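Local coordinates for protein inositol-3-phosphate synthase (Caenorhabditis elegans, PDB 1VKO) that is a four-chain synthase of the myo-inositol-1-phosphate synthase family, built around a Rossmann-type domain that binds nicotinamide-adenine-dinucleotide (NAD), at residues S95-A98 / N99-A102; K174-E177 / P178-E182. One frame throughout, in Å; residues are numbered along the deposited sequence.

Contact 1 (S95-A98 / N99-A102); sequences SIFA and NQYA
S95 and N99 meet in the last turns of helix 87-100, the first helix after strand 77-82 of the parallel sheet. Carbonyl O of S95 takes two hydrogen bonds from N99. The backbone N of N99 makes the usual helical bond to S95 O at 2.8 Å. ND2 of N99 reaches the same S95 O at 2.7 Å, almost straight at 178°, and approaches from the opposite face of the carbonyl plane. N99 CG lies beside its own backbone N (chi1 -76°), which turns the amide back along the helix. ND2 also bonds to the carbonyl of N115.

I96 O receives N of Q100 at 2.8 Å. CG2 of I96 lies loosely near NE2 of Q100, which is bonded to the carbonyl of N152.

F97 and Q100 run side by side, pointing the same way. OE1 of Q100 sits at the edge of the phenyl ring, 3.2 Å from F97 CD1, with ring and amide planes 51° apart. F97 O accepts N of Y101 at 3.0 Å. It also lies at the edge of the tyrosine ring, in its plane, 3.2 Å from CD1 of Y101. The rings of F97 and Y101 both meet F187 of helix 178-188.

A98 stands one turn before A102, where phi turns positive and the helix closes in a Schellman motif.

The bonds suggest that both amide side chains help to fix the helix end. N99 ties the final turn to the chain at N115, and Q100 ties it to N152 while giving the F97 ring edge a polar neighbour.

Contact 2 (K174-E177 / P178-E182); sequences KVFE and PELQE
P178 follows E177 at the N-terminus of helix 178-188, with E177 in the N-cap position. The proline is the first residue of the helix. Its ring lies alongside the E177 side chain, with CD of P178 3.8 Å from OE1 of E177. OE2 of E177 forms a salt bridge with NZ of K108 of the third subunit, and P178 packs on T107 of that subunit.

E179 points its carboxylate elsewhere: OE1 bonds to the backbone N of R106.

L180 turns back toward the loop. Its CG is anti to the backbone N (chi1 178°). The L180 and F176 side chains cross obliquely, and CD2 of L180 comes close to CD1 of F176. The backbone N of L180 makes a weak bond to E177 O at 3.0 Å.

Q181 makes the main polar link. Its N bonds to P178 O at 2.7 Å and weakly to E177 O. The side chain is extended beyond CG, passes beside CB of F176 and runs back past the helix start to the loop. NE2 of Q181 then gives a hydrogen bond to F176 O at 2.8 Å (N-H...O angle 159°), tilted 28° from the carbonyl plane but close to the plane of the Q181 amide.

In the fold
Contacts 1 and 2 lie 13 Å apart between centres and touch directly. OG of S95, hydrogen-bonded to T91 O, is 3.4 Å from CZ of F176, and CB of A98 is 4.3 Å from CD1 of L180. The end of helix 87-100 thus packs against the start of helix 178-188 and the loop before it. M426 of the second subunit reaches both: it packs on A98 and N99 of contact 1 and on F176 and L180 of contact 2. Neither contact lies at the cofactor itself. The side chain of S95 is about 13 Å from the bound NAD, and that of F176 about 12 Å. The potassium ion is about 12 and 11 Å from these side chains.

Contact 1 (S95-A98 / N99-A102)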
ATOM      1  N   SER A  95     -26.837   6.840 -17.154  1.00 25.34           N
ATOM      2  CA  SER A  95     -26.174   5.786 -17.910  1.00 25.26           C
ATOM      3  C   SER A  95     -27.080   4.976 -18.830  1.00 26.51           C
ATOM      4  O   SER A  95     -26.609   4.493 -19.878  1.00 29.91           O
ATOM      5  CB  SER A  95     -25.424   4.843 -16.974  1.00 23.63           C
ATOM      6  OG  SER A  95     -24.529   5.558 -16.141  1.00 33.53           O
ATOM      7  N   ILE A  96     -28.349   4.800 -18.454  1.00 25.98           N
ATOM      8  CA  ILE A  96     -29.350   4.176 -19.369  1.00 24.84           C
ATOM      9  C   ILE A  96     -29.485   5.012 -20.638  1.00 23.97           C
ATOM     10  O   ILE A  96     -29.321   4.514 -21.761  1.00 25.22           O
ATOM     11  CB  ILE A  96     -30.708   3.905 -18.618  1.00 22.52           C
ATOM     12  CG1 ILE A  96     -30.494   2.820 -17.544  1.00 31.00           C
ATOM     13  CG2 ILE A  96     -31.755   3.390 -19.503  1.00 28.48           C
ATOM     14  CD1 ILE A  96     -31.615   2.697 -16.528  1.00 19.94           C
ATOM     15  N   PHE A  97     -29.723   6.298 -20.469  1.00 24.54           N
ATOM     16  CA  PHE A  97     -29.822   7.209 -21.617  1.00 23.90           C
ATOM     17  C   PHE A  97     -28.550   7.163 -22.415  1.00 25.15           C
ATOM     18  O   PHE A  97     -28.570   7.092 -23.630  1.00 26.86           O
ATOM     19  CB  PHE A  97     -30.038   8.639 -21.133  1.00 20.01           C
ATOM     20  CG  PHE A  97     -31.458   8.932 -20.736  1.00 29.67           C
ATOM     21  CD1 PHE A  97     -32.531   8.508 -21.543  1.00 22.99           C
ATOM     22  CD2 PHE A  97     -31.732   9.651 -19.582  1.00 24.63           C
ATOM     23  CE1 PHE A  97     -33.839   8.780 -21.173  1.00 24.30           C
ATOM     24  CE2 PHE A  97     -33.043   9.946 -19.219  1.00 31.37           C
ATOM     25  CZ  PHE A  97     -34.094   9.506 -19.998  1.00 25.34           C
ATOM     26  N   ALA A  98     -27.430   7.199 -21.702  1.00 25.55           N
ATOM     27  CA  ALA A  98     -26.142   7.289 -22.310  1.00 23.20           C
ATOM     28  C   ALA A  98     -25.905   6.062 -23.147  1.00 25.07           C
ATOM     29  O   ALA A  98     -25.399   6.173 -24.259  1.00 28.44           O
ATOM     30  CB  ALA A  98     -25.088   7.448 -21.248  1.00 27.40           C
ATOM     31  N   ASN A  99     -26.273   4.885 -22.640  1.00 25.23           N
ATOM     32  CA  ASN A  99     -26.193   3.655 -23.468  1.00 25.64           C
ATOM     33  C   ASN A  99     -27.211   3.560 -24.620  1.00 25.66           C
ATOM     34  O   ASN A  99     -26.902   3.008 -25.669  1.00 26.32           O
ATOM     35  CB  ASN A  99     -26.250   2.394 -22.615  1.00 23.22           C
ATOM     36  CG  ASN A  99     -24.955   2.120 -21.916  1.00 31.02           C
ATOM     37  OD1 ASN A  99     -24.139   1.305 -22.378  1.00 33.73           O
ATOM     38  ND2 ASN A  99     -24.742   2.797 -20.787  1.00 25.20           N
ATOM     39  N   GLN A 100     -28.412   4.083 -24.423  1.00 26.57           N
ATOM     40  CA  GLN A 100     -29.427   4.122 -25.488  1.00 26.56           C
ATOM     41  C   GLN A 100     -28.927   4.883 -26.705  1.00 30.82           C
ATOM     42  O   GLN A 100     -29.076   4.420 -27.839  1.00 32.86           O
ATOM     43  CB  GLN A 100     -30.697   4.777 -24.978  1.00 25.97           C
ATOM     44  CG  GLN A 100     -31.613   3.875 -24.163  1.00 21.07           C
ATOM     45  CD  GLN A 100     -32.717   4.651 -23.465  1.00 22.62           C
ATOM     46  OE1 GLN A 100     -32.573   5.840 -23.218  1.00 29.88           O
ATOM     47  NE2 GLN A 100     -33.802   3.963 -23.095  1.00 13.86           N
ATOM     48  N   TYR A 101     -28.287   6.029 -26.471  1.00 33.65           N
ATOM     49  CA  TYR A 101     -27.773   6.868 -27.548  1.00 32.01           C
ATOM     50  C   TYR A 101     -26.309   6.669 -27.875  1.00 33.85           C
ATOM     51  O   TYR A 101     -25.751   7.410 -28.689  1.00 35.04           O
ATOM     52  CB  TYR A 101     -28.022   8.325 -27.210  1.00 34.54           C
ATOM     53  CG  TYR A 101     -29.496   8.621 -27.160  1.00 38.98           C
ATOM     54  CD1 TYR A 101     -30.213   8.473 -25.980  1.00 37.98           C
ATOM     55  CD2 TYR A 101     -30.185   9.002 -28.309  1.00 45.04           C
ATOM     56  CE1 TYR A 101     -31.575   8.721 -25.935  1.00 47.43           C
ATOM     57  CE2 TYR A 101     -31.559   9.263 -28.274  1.00 49.92           C
ATOM     58  CZ  TYR A 101     -32.239   9.112 -27.086  1.00 44.37           C
ATOM     59  OH  TYR A 101     -33.577   9.362 -27.034  1.00 48.57           O
ATOM     60  N   ALA A 102     -25.673   5.687 -27.231  1.00 33.79           N
ATOM     61  CA  ALA A 102     -24.264   5.398 -27.474  1.00 30.27           C
ATOM     62  C   ALA A 102     -23.371   6.641 -27.358  1.00 29.68           C
ATOM     63  O   ALA A 102     -22.528   6.915 -28.226  1.00 29.25           O
ATOM     64  CB  ALA A 102     -24.106   4.742 -28.831  1.00 32.85           C
TER

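Contact 2 (K174-E177 / P178-E182)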
ATOM      1  N   LYS A 174     -21.129  14.530  -9.336  1.00 23.47           N
ATOM      2  CA  LYS A 174     -19.715  14.627  -9.785  1.00 23.14           C
ATOM      3  C   LYS A 174     -19.193  13.276 -10.273  1.00 19.12           C
ATOM      4  O   LYS A 174     -18.023  12.961 -10.070  1.00 21.67           O
ATOM      5  CB  LYS A 174     -18.787  15.156  -8.663  1.00 20.31           C
ATOM      6  CG  LYS A 174     -19.173  16.527  -8.113  1.00 27.61           C
ATOM      7  CD  LYS A 174     -18.076  17.129  -7.280  1.00 31.59           C
ATOM      8  CE  LYS A 174     -18.223  16.872  -5.784  1.00 40.24           C
ATOM      9  NZ  LYS A 174     -19.283  17.733  -5.185  1.00 53.57           N
ATOM     10  N   VAL A 175     -20.062  12.483 -10.885  1.00 12.47           N
ATOM     11  CA  VAL A 175     -19.699  11.176 -11.434  1.00 12.73           C
ATOM     12  C   VAL A 175     -19.319  11.216 -12.927  1.00 17.74           C
ATOM     13  O   VAL A 175     -18.230  10.768 -13.323  1.00 20.47           O
ATOM     14  CB  VAL A 175     -20.860  10.162 -11.192  1.00 13.36           C
ATOM     15  CG1 VAL A 175     -20.458   8.759 -11.587  1.00 19.75           C
ATOM     16  CG2 VAL A 175     -21.258  10.179  -9.713  1.00 12.61           C
ATOM     17  N   PHE A 176     -20.214  11.736 -13.766  1.00 15.91           N
ATOM     18  CA  PHE A 176     -19.937  11.826 -15.185  1.00 14.94           C
ATOM     19  C   PHE A 176     -19.027  13.025 -15.421  1.00 17.30           C
ATOM     20  O   PHE A 176     -19.160  14.065 -14.773  1.00 18.66           O
ATOM     21  CB  PHE A 176     -21.231  12.055 -15.969  1.00 15.35           C
ATOM     22  CG  PHE A 176     -22.252  10.956 -15.808  1.00  5.44           C
ATOM     23  CD1 PHE A 176     -22.021   9.687 -16.295  1.00 20.54           C
ATOM     24  CD2 PHE A 176     -23.457  11.212 -15.205  1.00  8.15           C
ATOM     25  CE1 PHE A 176     -22.984   8.670 -16.151  1.00 25.16           C
ATOM     26  CE2 PHE A 176     -24.431  10.220 -15.074  1.00 18.11           C
ATOM     27  CZ  PHE A 176     -24.178   8.937 -15.550  1.00 26.35           C
ATOM     28  N   GLU A 177     -18.129  12.887 -16.386  1.00 17.28           N
ATOM     29  CA  GLU A 177     -17.243  13.967 -16.812  1.00 14.31           C
ATOM     30  C   GLU A 177     -18.128  15.112 -17.387  1.00 13.91           C
ATOM     31  O   GLU A 177     -19.226  14.803 -17.818  1.00 14.33           O
ATOM     32  CB  GLU A 177     -16.341  13.409 -17.900  1.00 13.82           C
ATOM     33  CG  GLU A 177     -15.283  12.440 -17.447  1.00 23.91           C
ATOM     34  CD  GLU A 177     -14.452  12.973 -16.298  1.00 25.36           C
ATOM     35  OE1 GLU A 177     -13.873  14.077 -16.394  1.00 27.03           O
ATOM     36  OE2 GLU A 177     -14.409  12.279 -15.292  1.00 22.42           O
ATOM     37  N   PRO A 178     -17.687  16.380 -17.379  1.00 10.52           N
ATOM     38  CA  PRO A 178     -18.551  17.496 -17.736  1.00 15.63           C
ATOM     39  C   PRO A 178     -19.196  17.198 -19.067  1.00 13.00           C
ATOM     40  O   PRO A 178     -20.397  17.100 -19.115  1.00 17.13           O
ATOM     41  CB  PRO A 178     -17.576  18.691 -17.792  1.00 16.54           C
ATOM     42  CG  PRO A 178     -16.551  18.263 -16.612  1.00 15.42           C
ATOM     43  CD  PRO A 178     -16.334  16.863 -17.043  1.00 12.10           C
ATOM     44  N   GLU A 179     -18.404  16.892 -20.078  1.00 15.91           N
ATOM     45  CA  GLU A 179     -18.918  16.653 -21.423  1.00 21.30           C
ATOM     46  C   GLU A 179     -20.132  15.778 -21.440  1.00 21.70           C
ATOM     47  O   GLU A 179     -21.101  16.120 -22.108  1.00 19.10           O
ATOM     48  CB  GLU A 179     -17.868  16.029 -22.337  1.00 23.59           C
ATOM     49  CG  GLU A 179     -18.204  16.228 -23.812  1.00 26.92           C
ATOM     50  CD  GLU A 179     -17.357  15.397 -24.771  1.00 35.72           C
ATOM     51  OE1 GLU A 179     -16.201  15.035 -24.440  1.00 28.23           O
ATOM     52  OE2 GLU A 179     -17.870  15.103 -25.880  1.00 41.16           O
ATOM     53  N   LEU A 180     -20.079  14.656 -20.723  1.00 19.33           N
ATOM     54  CA  LEU A 180     -21.198  13.686 -20.707  1.00 21.05           C
ATOM     55  C   LEU A 180     -22.451  14.195 -19.990  1.00 22.18           C
ATOM     56  O   LEU A 180     -23.566  13.747 -20.282  1.00 23.59           O
ATOM     57  CB  LEU A 180     -20.756  12.305 -20.149  1.00 21.93           C
ATOM     58  CG  LEU A 180     -21.790  11.174 -20.007  1.00 19.15           C
ATOM     59  CD1 LEU A 180     -22.488  10.840 -21.339  1.00 23.09           C
ATOM     60  CD2 LEU A 180     -21.112   9.924 -19.382  1.00 30.10           C
ATOM     61  N   GLN A 181     -22.276  15.124 -19.054  1.00 25.02           N
ATOM     62  CA  GLN A 181     -23.410  15.745 -18.372  1.00 24.34           C
ATOM     63  C   GLN A 181     -24.093  16.683 -19.360  1.00 28.99           C
ATOM     64  O   GLN A 181     -25.334  16.770 -19.393  1.00 29.66           O
ATOM     65  CB  GLN A 181     -22.961  16.525 -17.124  1.00 25.33           C
ATOM     66  CG  GLN A 181     -22.412  15.667 -15.949  1.00 22.06           C
ATOM     67  CD  GLN A 181     -21.997  16.497 -14.740  1.00 22.90           C
ATOM     68  OE1 GLN A 181     -22.605  17.550 -14.477  1.00 25.34           O
ATOM     69  NE2 GLN A 181     -20.939  16.042 -14.008  1.00 12.97           N
ATOM     70  N   GLU A 182     -23.307  17.373 -20.188  1.00 28.87           N
ATOM     71  CA  GLU A 182     -23.929  18.237 -21.218  1.00 30.08           C
ATOM     72  C   GLU A 182     -24.716  17.467 -22.263  1.00 26.72           C
ATOM     73  O   GLU A 182     -25.820  17.827 -22.573  1.00 31.63           O
ATOM     74  CB  GLU A 182     -22.920  19.179 -21.870  1.00 31.10           C
ATOM     75  CG  GLU A 182     -22.940  20.588 -21.278  1.00 39.48           C
ATOM     76  CD  GLU A 182     -22.853  20.603 -19.761  1.00 51.73           C
ATOM     77  OE1 GLU A 182     -21.737  20.411 -19.197  1.00 50.98           O
ATOM     78  OE2 GLU A 182     -23.913  20.818 -19.135  1.00 54.45           O
TER